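Local coordinates for protein transcriptional regulator, MarR family (Bacillus cereus, PDB 4XRF) that probably binds DNA as a winged helix-turn-helix transcription factor of the MarR family, regulating gene expression, at residues 67-79 and 89-101. Numbering follows the deposited sequence. Where two conformers were deposited one is given.
Sequences MIDRLIDQELVER and VIIELTKKGKARV. With PO4 (phosphate ion), chain I.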
ATOM      1  N   MET A  67       0.862  19.694  -1.029  1.00 40.87           N
ATOM      2  CA  MET A  67      -0.121  19.338  -2.062  1.00 39.73           C
ATOM      3  C   MET A  67      -0.028  20.297  -3.236  1.00 37.76           C
ATOM      4  O   MET A  67       0.065  19.891  -4.405  1.00 36.70           O
ATOM      5  CB  MET A  67      -1.549  19.333  -1.495  1.00 41.94           C
ATOM      6  CG  MET A  67      -1.999  17.975  -0.973  1.00 47.82           C
ATOM      7  SD  MET A  67      -3.535  17.954   0.009  1.00 54.10           S
ATOM      8  CE  MET A  67      -2.887  18.141   1.669  1.00 52.36           C
ATOM      9  N   ILE A  68      -0.042  21.578  -2.912  1.00 36.36           N
ATOM     10  CA  ILE A  68       0.064  22.617  -3.914  1.00 36.11           C
ATOM     11  C   ILE A  68       1.391  22.575  -4.690  1.00 36.20           C
ATOM     12  O   ILE A  68       1.378  22.718  -5.917  1.00 35.91           O
ATOM     13  CB  ILE A  68      -0.205  24.011  -3.294  1.00 36.68           C
ATOM     14  CG1 ILE A  68      -1.692  24.097  -2.902  1.00 36.29           C
ATOM     15  CG2 ILE A  68       0.198  25.110  -4.264  1.00 36.91           C
ATOM     16  CD1 ILE A  68      -1.935  25.092  -1.786  1.00 38.19           C
ATOM     17  N   ASP A  69       2.513  22.357  -3.997  1.00 36.32           N
ATOM     18  CA  ASP A  69       3.791  22.126  -4.689  1.00 37.34           C
ATOM     19  C   ASP A  69       3.659  21.020  -5.762  1.00 36.39           C
ATOM     20  O   ASP A  69       4.202  21.147  -6.848  1.00 36.76           O
ATOM     21  CB  ASP A  69       4.894  21.705  -3.720  1.00 38.87           C
ATOM     22  CG  ASP A  69       5.366  22.818  -2.838  1.00 40.92           C
ATOM     23  OD1 ASP A  69       5.087  24.009  -3.139  1.00 41.62           O
ATOM     24  OD2 ASP A  69       6.040  22.499  -1.825  1.00 42.24           O
ATOM     25  N   ARG A  70       2.942  19.941  -5.454  1.00 35.34           N
ATOM     26  CA  ARG A  70       2.783  18.838  -6.430  1.00 35.26           C
ATOM     27  C   ARG A  70       1.891  19.226  -7.618  1.00 34.60           C
ATOM     28  O   ARG A  70       2.160  18.829  -8.756  1.00 35.14           O
ATOM     29  CB  ARG A  70       2.282  17.540  -5.767  1.00 35.24           C
ATOM     30  CG  ARG A  70       3.144  17.018  -4.620  1.00 36.61           C
ATOM     31  CD  ARG A  70       4.483  16.454  -5.071  1.00 38.47           C
ATOM     32  NE  ARG A  70       5.505  17.470  -5.344  1.00 40.01           N
ATOM     33  CZ  ARG A  70       6.259  18.080  -4.422  1.00 41.68           C
ATOM     34  NH1 ARG A  70       6.118  17.796  -3.129  1.00 42.26           N
ATOM     35  NH2 ARG A  70       7.160  18.991  -4.786  1.00 42.48           N
ATOM     36  N   LEU A  71       0.841  20.002  -7.350  1.00 33.54           N
ATOM     37  CA  LEU A  71      -0.064  20.499  -8.393  1.00 33.38           C
ATOM     38  C   LEU A  71       0.631  21.529  -9.290  1.00 34.36           C
ATOM     39  O   LEU A  71       0.284  21.651 -10.466  1.00 34.66           O
ATOM     40  CB  LEU A  71      -1.325  21.113  -7.767  1.00 32.77           C
ATOM     41  CG  LEU A  71      -2.684  20.391  -7.649  1.00 32.34           C
ATOM     42  CD1 LEU A  71      -2.713  18.961  -8.173  1.00 32.17           C
ATOM     43  CD2 LEU A  71      -3.276  20.504  -6.255  1.00 31.66           C
ATOM     44  N   ILE A  72       1.593  22.260  -8.723  1.00 34.81           N
ATOM     45  CA  ILE A  72       2.484  23.167  -9.478  1.00 36.38           C
ATOM     46  C   ILE A  72       3.412  22.366 -10.410  1.00 37.73           C
ATOM     47  O   ILE A  72       3.494  22.671 -11.598  1.00 39.24           O
ATOM     48  CB  ILE A  72       3.268  24.125  -8.535  1.00 36.67           C
ATOM     49  CG1 ILE A  72       2.306  25.114  -7.876  1.00 36.14           C
ATOM     50  CG2 ILE A  72       4.387  24.885  -9.271  1.00 38.28           C
ATOM     51  CD1 ILE A  72       2.940  25.950  -6.769  1.00 36.55           C
ATOM     52  N   ASP A  73       4.059  21.312  -9.900  1.00 38.00           N
ATOM     53  CA  ASP A  73       4.822  20.371 -10.761  1.00 39.13           C
ATOM     54  C   ASP A  73       4.007  19.882 -11.978  1.00 39.08           C
ATOM     55  O   ASP A  73       4.534  19.839 -13.092  1.00 40.10           O
ATOM     56  CB  ASP A  73       5.314  19.138  -9.982  1.00 39.50           C
ATOM     57  CG  ASP A  73       6.286  19.476  -8.867  1.00 40.99           C
ATOM     58  OD1 ASP A  73       6.999  20.509  -8.950  1.00 42.90           O
ATOM     59  OD2 ASP A  73       6.326  18.710  -7.874  1.00 40.88           O
ATOM     60  N   GLN A  74       2.737  19.511 -11.761  1.00 37.60           N
ATOM     61  CA  GLN A  74       1.860  19.087 -12.873  1.00 37.71           C
ATOM     62  C   GLN A  74       1.316  20.287 -13.656  1.00 38.63           C
ATOM     63  O   GLN A  74       0.623  20.101 -14.654  1.00 39.38           O
ATOM     64  CB  GLN A  74       0.678  18.225 -12.383  1.00 36.11           C
ATOM     65  CG  GLN A  74       1.030  16.882 -11.770  1.00 35.49           C
ATOM     66  CD  GLN A  74      -0.123  15.893 -11.865  1.00 35.02           C
ATOM     67  OE1 GLN A  74      -0.697  15.687 -12.945  1.00 35.65           O
ATOM     68  NE2 GLN A  74      -0.462  15.264 -10.744  1.00 34.04           N
ATOM     69  N   GLU A  75       1.590  21.502 -13.177  1.00 39.19           N
ATOM     70  CA  GLU A  75       1.226  22.752 -13.868  1.00 40.49           C
ATOM     71  C   GLU A  75      -0.285  22.984 -13.861  1.00 39.34           C
ATOM     72  O   GLU A  75      -0.841  23.580 -14.790  1.00 40.41           O
ATOM     73  CB  GLU A  75       1.759  22.747 -15.314  1.00 43.48           C
ATOM     74  CG  GLU A  75       3.216  23.167 -15.442  1.00 46.41           C
ATOM     75  CD  GLU A  75       3.840  22.741 -16.760  1.00 49.47           C
ATOM     76  OE1 GLU A  75       3.101  22.391 -17.709  1.00 51.30           O
ATOM     77  OE2 GLU A  75       5.085  22.748 -16.853  1.00 51.33           O
ATOM     78  N   LEU A  76      -0.951  22.497 -12.823  1.00 36.99           N
ATOM     79  CA  LEU A  76      -2.407  22.534 -12.795  1.00 36.24           C
ATOM     80  C   LEU A  76      -2.946  23.754 -12.048  1.00 36.06           C
ATOM     81  O   LEU A  76      -4.090  24.154 -12.257  1.00 36.14           O
ATOM     82  CB  LEU A  76      -2.983  21.226 -12.231  1.00 34.73           C
ATOM     83  CG  LEU A  76      -2.603  19.930 -12.970  1.00 34.92           C
ATOM     84  CD1 LEU A  76      -3.166  18.701 -12.253  1.00 33.83           C
ATOM     85  CD2 LEU A  76      -3.069  19.962 -14.427  1.00 36.16           C
ATOM     86  N   VAL A  77      -2.130  24.306 -11.157  1.00 36.03           N
ATOM     87  CA  VAL A  77      -2.468  25.541 -10.443  1.00 36.71           C
ATOM     88  C   VAL A  77      -1.283  26.495 -10.493  1.00 38.39           C
ATOM     89  O   VAL A  77      -0.168  26.070 -10.795  1.00 38.39           O
ATOM     90  CB  VAL A  77      -2.844  25.289  -8.954  1.00 35.30           C
ATOM     91  CG1 VAL A  77      -4.010  24.307  -8.825  1.00 34.23           C
ATOM     92  CG2 VAL A  77      -1.641  24.815  -8.143  1.00 34.69           C
ATOM     93  N   GLU A  78      -1.541  27.775 -10.215  1.00 40.14           N
ATOM     94  CA  GLU A  78      -0.485  28.743  -9.993  0.50 41.70           C
ATOM     95  C   GLU A  78      -0.618  29.322  -8.579  1.00 41.84           C
ATOM     96  O   GLU A  78      -1.733  29.549  -8.085  1.00 41.25           O
ATOM     97  CB  GLU A  78      -0.546  29.842 -11.058  0.50 43.66           C
ATOM     98  CG  GLU A  78       0.790  30.496 -11.375  0.50 45.14           C
ATOM     99  CD  GLU A  78       0.985  30.693 -12.868  0.50 46.69           C
ATOM    100  OE1 GLU A  78       1.185  29.691 -13.584  0.50 46.32           O
ATOM    101  OE2 GLU A  78       0.934  31.848 -13.331  0.50 48.42           O
ATOM    102  N   ARG A  79       0.521  29.517  -7.922  1.00 42.83           N
ATOM    103  CA  ARG A  79       0.584  30.138  -6.616  1.00 43.99           C
ATOM    104  C   ARG A  79       1.225  31.503  -6.802  1.00 46.45           C
ATOM    105  O   ARG A  79       2.181  31.655  -7.560  1.00 47.23           O
ATOM    106  CB  ARG A  79       1.426  29.306  -5.649  1.00 43.98           C
ATOM    107  CG  ARG A  79       1.715  29.983  -4.309  1.00 45.68           C
ATOM    108  CD  ARG A  79       2.158  28.949  -3.282  1.00 46.47           C
ATOM    109  NE  ARG A  79       3.351  28.233  -3.731  1.00 47.92           N
ATOM    110  CZ  ARG A  79       3.701  27.010  -3.349  1.00 47.44           C
ATOM    111  NH1 ARG A  79       2.944  26.301  -2.508  1.00 46.32           N
ATOM    112  NH2 ARG A  79       4.825  26.494  -3.825  1.00 48.30           N
ATOM    113  N   VAL A  89      -1.178  34.336   0.356  1.00 45.15           N
ATOM    114  CA  VAL A  89      -0.825  33.362  -0.689  1.00 43.34           C
ATOM    115  C   VAL A  89      -2.111  32.910  -1.378  1.00 41.96           C
ATOM    116  O   VAL A  89      -3.006  32.335  -0.735  1.00 41.09           O
ATOM    117  CB  VAL A  89      -0.096  32.142  -0.075  1.00 42.39           C
ATOM    118  CG1 VAL A  89       0.309  31.127  -1.150  1.00 41.44           C
ATOM    119  CG2 VAL A  89       1.110  32.569   0.759  1.00 43.56           C
ATOM    120  N   ILE A  90      -2.197  33.186  -2.679  1.00 41.73           N
ATOM    121  CA  ILE A  90      -3.358  32.835  -3.483  1.00 41.04           C
ATOM    122  C   ILE A  90      -3.049  31.672  -4.447  1.00 39.95           C
ATOM    123  O   ILE A  90      -2.016  31.676  -5.134  1.00 40.03           O
ATOM    124  CB  ILE A  90      -3.856  34.030  -4.319  1.00 42.51           C
ATOM    125  CG1 ILE A  90      -4.008  35.297  -3.467  1.00 44.46           C
ATOM    126  CG2 ILE A  90      -5.146  33.671  -5.056  1.00 42.26           C
ATOM    127  CD1 ILE A  90      -5.073  35.223  -2.402  1.00 44.50           C
ATOM    128  N   ILE A  91      -3.965  30.701  -4.496  1.00 38.70           N
ATOM    129  CA  ILE A  91      -3.879  29.569  -5.410  1.00 37.85           C
ATOM    130  C   ILE A  91      -4.980  29.682  -6.470  1.00 38.68           C
ATOM    131  O   ILE A  91      -6.134  30.010  -6.167  1.00 38.91           O
ATOM    132  CB  ILE A  91      -3.980  28.203  -4.676  1.00 36.29           C
ATOM    133  CG1 ILE A  91      -3.108  28.174  -3.407  1.00 36.16           C
ATOM    134  CG2 ILE A  91      -3.652  27.044  -5.616  1.00 35.55           C
ATOM    135  CD1 ILE A  91      -1.642  28.492  -3.618  1.00 36.65           C
ATOM    136  N   GLU A  92      -4.607  29.398  -7.710  1.00 39.31           N
ATOM    137  CA  GLU A  92      -5.480  29.587  -8.847  1.00 41.02           C
ATOM    138  C   GLU A  92      -5.310  28.445  -9.843  1.00 40.66           C
ATOM    139  O   GLU A  92      -4.195  28.038 -10.127  1.00 39.94           O
ATOM    140  CB  GLU A  92      -5.098  30.884  -9.536  1.00 43.65           C
ATOM    141  CG  GLU A  92      -6.039  31.271 -10.646  1.00 46.97           C
ATOM    142  CD  GLU A  92      -5.749  32.661 -11.168  1.00 50.66           C
ATOM    143  OE1 GLU A  92      -4.772  32.831 -11.936  1.00 52.64           O
ATOM    144  OE2 GLU A  92      -6.497  33.582 -10.803  1.00 52.15           O
ATOM    145  N   LEU A  93      -6.425  27.969 -10.387  1.00 41.24           N
ATOM    146  CA  LEU A  93      -6.434  26.954 -11.441  1.00 41.99           C
ATOM    147  C   LEU A  93      -5.792  27.523 -12.714  1.00 43.21           C
ATOM    148  O   LEU A  93      -6.052  28.673 -13.078  1.00 44.39           O
ATOM    149  CB  LEU A  93      -7.885  26.587 -11.708  1.00 43.20           C
ATOM    150  CG  LEU A  93      -8.392  25.182 -11.937  1.00 43.89           C
ATOM    151  CD1 LEU A  93      -7.802  24.157 -10.971  1.00 42.29           C
ATOM    152  CD2 LEU A  93      -9.912  25.241 -11.852  1.00 44.65           C
ATOM    153  N   THR A  94      -4.928  26.758 -13.372  1.00 42.69           N
ATOM    154  CA  THR A  94      -4.464  27.171 -14.704  1.00 44.30           C
ATOM    155  C   THR A  94      -5.450  26.659 -15.761  1.00 45.42           C
ATOM    156  O   THR A  94      -6.371  25.898 -15.443  1.00 44.47           O
ATOM    157  CB  THR A  94      -3.031  26.683 -15.023  1.00 44.11           C
ATOM    158  OG1 THR A  94      -2.987  25.253 -14.976  1.00 42.94           O
ATOM    159  CG2 THR A  94      -2.024  27.250 -14.027  1.00 43.34           C
ATOM    160  N   LYS A  95      -5.269  27.080 -17.014  1.00 42.23           N
ATOM    161  CA  LYS A  95      -6.025  26.511 -18.129  1.00 43.15           C
ATOM    162  C   LYS A  95      -5.907  24.965 -18.164  1.00 42.37           C
ATOM    163  O   LYS A  95      -6.916  24.282 -18.296  1.00 41.78           O
ATOM    164  CB  LYS A  95      -5.599  27.131 -19.473  1.00 44.70           C
ATOM    165  N   LYS A  96      -4.687  24.436 -18.017  1.00 42.68           N
ATOM    166  CA  LYS A  96      -4.449  22.972 -17.883  1.00 42.66           C
ATOM    167  C   LYS A  96      -5.234  22.360 -16.721  1.00 40.94           C
ATOM    168  O   LYS A  96      -5.850  21.318 -16.874  1.00 40.17           O
ATOM    169  CB  LYS A  96      -2.967  22.685 -17.649  1.00 43.85           C
ATOM    170  CG  LYS A  96      -2.188  22.181 -18.848  1.00 46.89           C
ATOM    171  CD  LYS A  96      -0.701  22.443 -18.621  1.00 48.62           C
ATOM    172  CE  LYS A  96       0.169  21.590 -19.523  1.00 50.62           C
ATOM    173  NZ  LYS A  96       0.058  21.984 -20.958  1.00 53.19           N
ATOM    174  N   GLY A  97      -5.203  23.013 -15.555  1.00 40.16           N
ATOM    175  CA  GLY A  97      -5.911  22.503 -14.380  1.00 38.71           C
ATOM    176  C   GLY A  97      -7.411  22.407 -14.593  1.00 39.15           C
ATOM    177  O   GLY A  97      -8.048  21.456 -14.137  1.00 38.06           O
ATOM    178  N   LYS A  98      -7.983  23.401 -15.275  1.00 40.55           N
ATOM    179  CA  LYS A  98      -9.421  23.395 -15.585  1.00 41.67           C
ATOM    180  C   LYS A  98      -9.798  22.249 -16.509  1.00 41.50           C
ATOM    181  O   LYS A  98     -10.793  21.561 -16.269  1.00 41.86           O
ATOM    182  CB  LYS A  98      -9.888  24.731 -16.172  1.00 43.72           C
ATOM    183  CG  LYS A  98     -11.400  24.901 -16.144  1.00 45.59           C
ATOM    184  N   ALA A  99      -9.003  22.031 -17.558  1.00 41.22           N
ATOM    185  CA  ALA A  99      -9.215  20.887 -18.437  1.00 41.12           C
ATOM    186  C   ALA A  99      -9.041  19.560 -17.678  1.00 39.58           C
ATOM    187  O   ALA A  99      -9.814  18.622 -17.878  1.00 39.71           O
ATOM    188  CB  ALA A  99      -8.288  20.952 -19.648  1.00 42.03           C
ATOM    189  N   ARG A 100      -8.042  19.479 -16.799  1.00 38.19           N
ATOM    190  CA  ARG A 100      -7.823  18.246 -16.037  1.00 37.06           C
ATOM    191  C   ARG A 100      -9.004  17.902 -15.117  1.00 37.60           C
ATOM    192  O   ARG A 100      -9.413  16.750 -15.056  1.00 36.76           O
ATOM    193  CB  ARG A 100      -6.515  18.277 -15.226  1.00 35.45           C
ATOM    194  CG  ARG A 100      -6.171  16.930 -14.592  1.00 33.95           C
ATOM    195  CD  ARG A 100      -5.600  15.911 -15.600  1.00 33.59           C
ATOM    196  NE  ARG A 100      -4.213  16.246 -15.885  1.00 33.43           N
ATOM    197  CZ  ARG A 100      -3.185  15.972 -15.078  1.00 33.03           C
ATOM    198  NH1 ARG A 100      -3.364  15.303 -13.941  1.00 32.11           N
ATOM    199  NH2 ARG A 100      -1.961  16.376 -15.402  1.00 33.27           N
ATOM    200  N   VAL A 101      -9.555  18.895 -14.417  1.00 38.47           N
ATOM    201  CA  VAL A 101     -10.648  18.620 -13.485  1.00 40.14           C
ATOM    202  C   VAL A 101     -11.924  18.126 -14.214  1.00 42.66           C
ATOM    203  O   VAL A 101     -12.569  17.170 -13.763  1.00 42.25           O
ATOM    204  CB  VAL A 101     -10.856  19.773 -12.451  1.00 40.54           C
ATOM    205  CG1 VAL A 101     -11.420  21.034 -13.092  1.00 41.96           C
ATOM    206  CG2 VAL A 101     -11.699  19.312 -11.277  1.00 40.40           C
TER
HETATM  207  P   PO4 I 208      -2.270  17.550 -18.834  0.50 38.16           P
HETATM  208  O1  PO4 I 208      -1.461  17.777 -17.581  0.50 36.59           O
HETATM  209  O2  PO4 I 208      -3.718  17.699 -18.551  0.50 36.50           O
HETATM  210  O3  PO4 I 208      -1.974  16.121 -19.338  0.50 36.59           O
HETATM  211  O4  PO4 I 208      -1.800  18.506 -19.924  0.50 35.96           O
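Gln74 OE1 is gripped end-on by the Arg100 guanidinium, accepting from NH2 at 2.8 Å and NH1 at 2.9 Å. Both bonds are bent, with OE1 close to the guanidinium plane and the amide turned 34° from it. Along the adjoining edge, NE and NH2 of Arg100 hold a phosphate ion in nearly straight bonds, with NH2, 2.6 Å from O1, bonded to both groups. Leu76 CD1 sits over one face of the guanidinium, brought there by folds at chi2 and chi3 (76° and 77°).

Where helix 61-73, the probable recognition helix as in MarR relatives, ends in a Schellman motif, Thr94 caps helix 95-106. Its OG1 donates to Glu75 O at 2.7 Å and accepts from Gly97 N, while Thr94 N reaches Leu76 O. Beyond this turn the wing hairpin pairs antiparallel, with Glu78 N bonded to Glu92 O at 2.7 Å. Ile68 CD1 meets Ile91 CG1 tip to tip at 3.7 Å, joining helix to wing, and Val77 packs against Ile91 CG2 within the hairpin.

The phosphate also binds Arg100 of the second subunit, whose guanidinium lies close by. The anion, probably from the crystallisation liquor, would offset these like charges at the subunit interface.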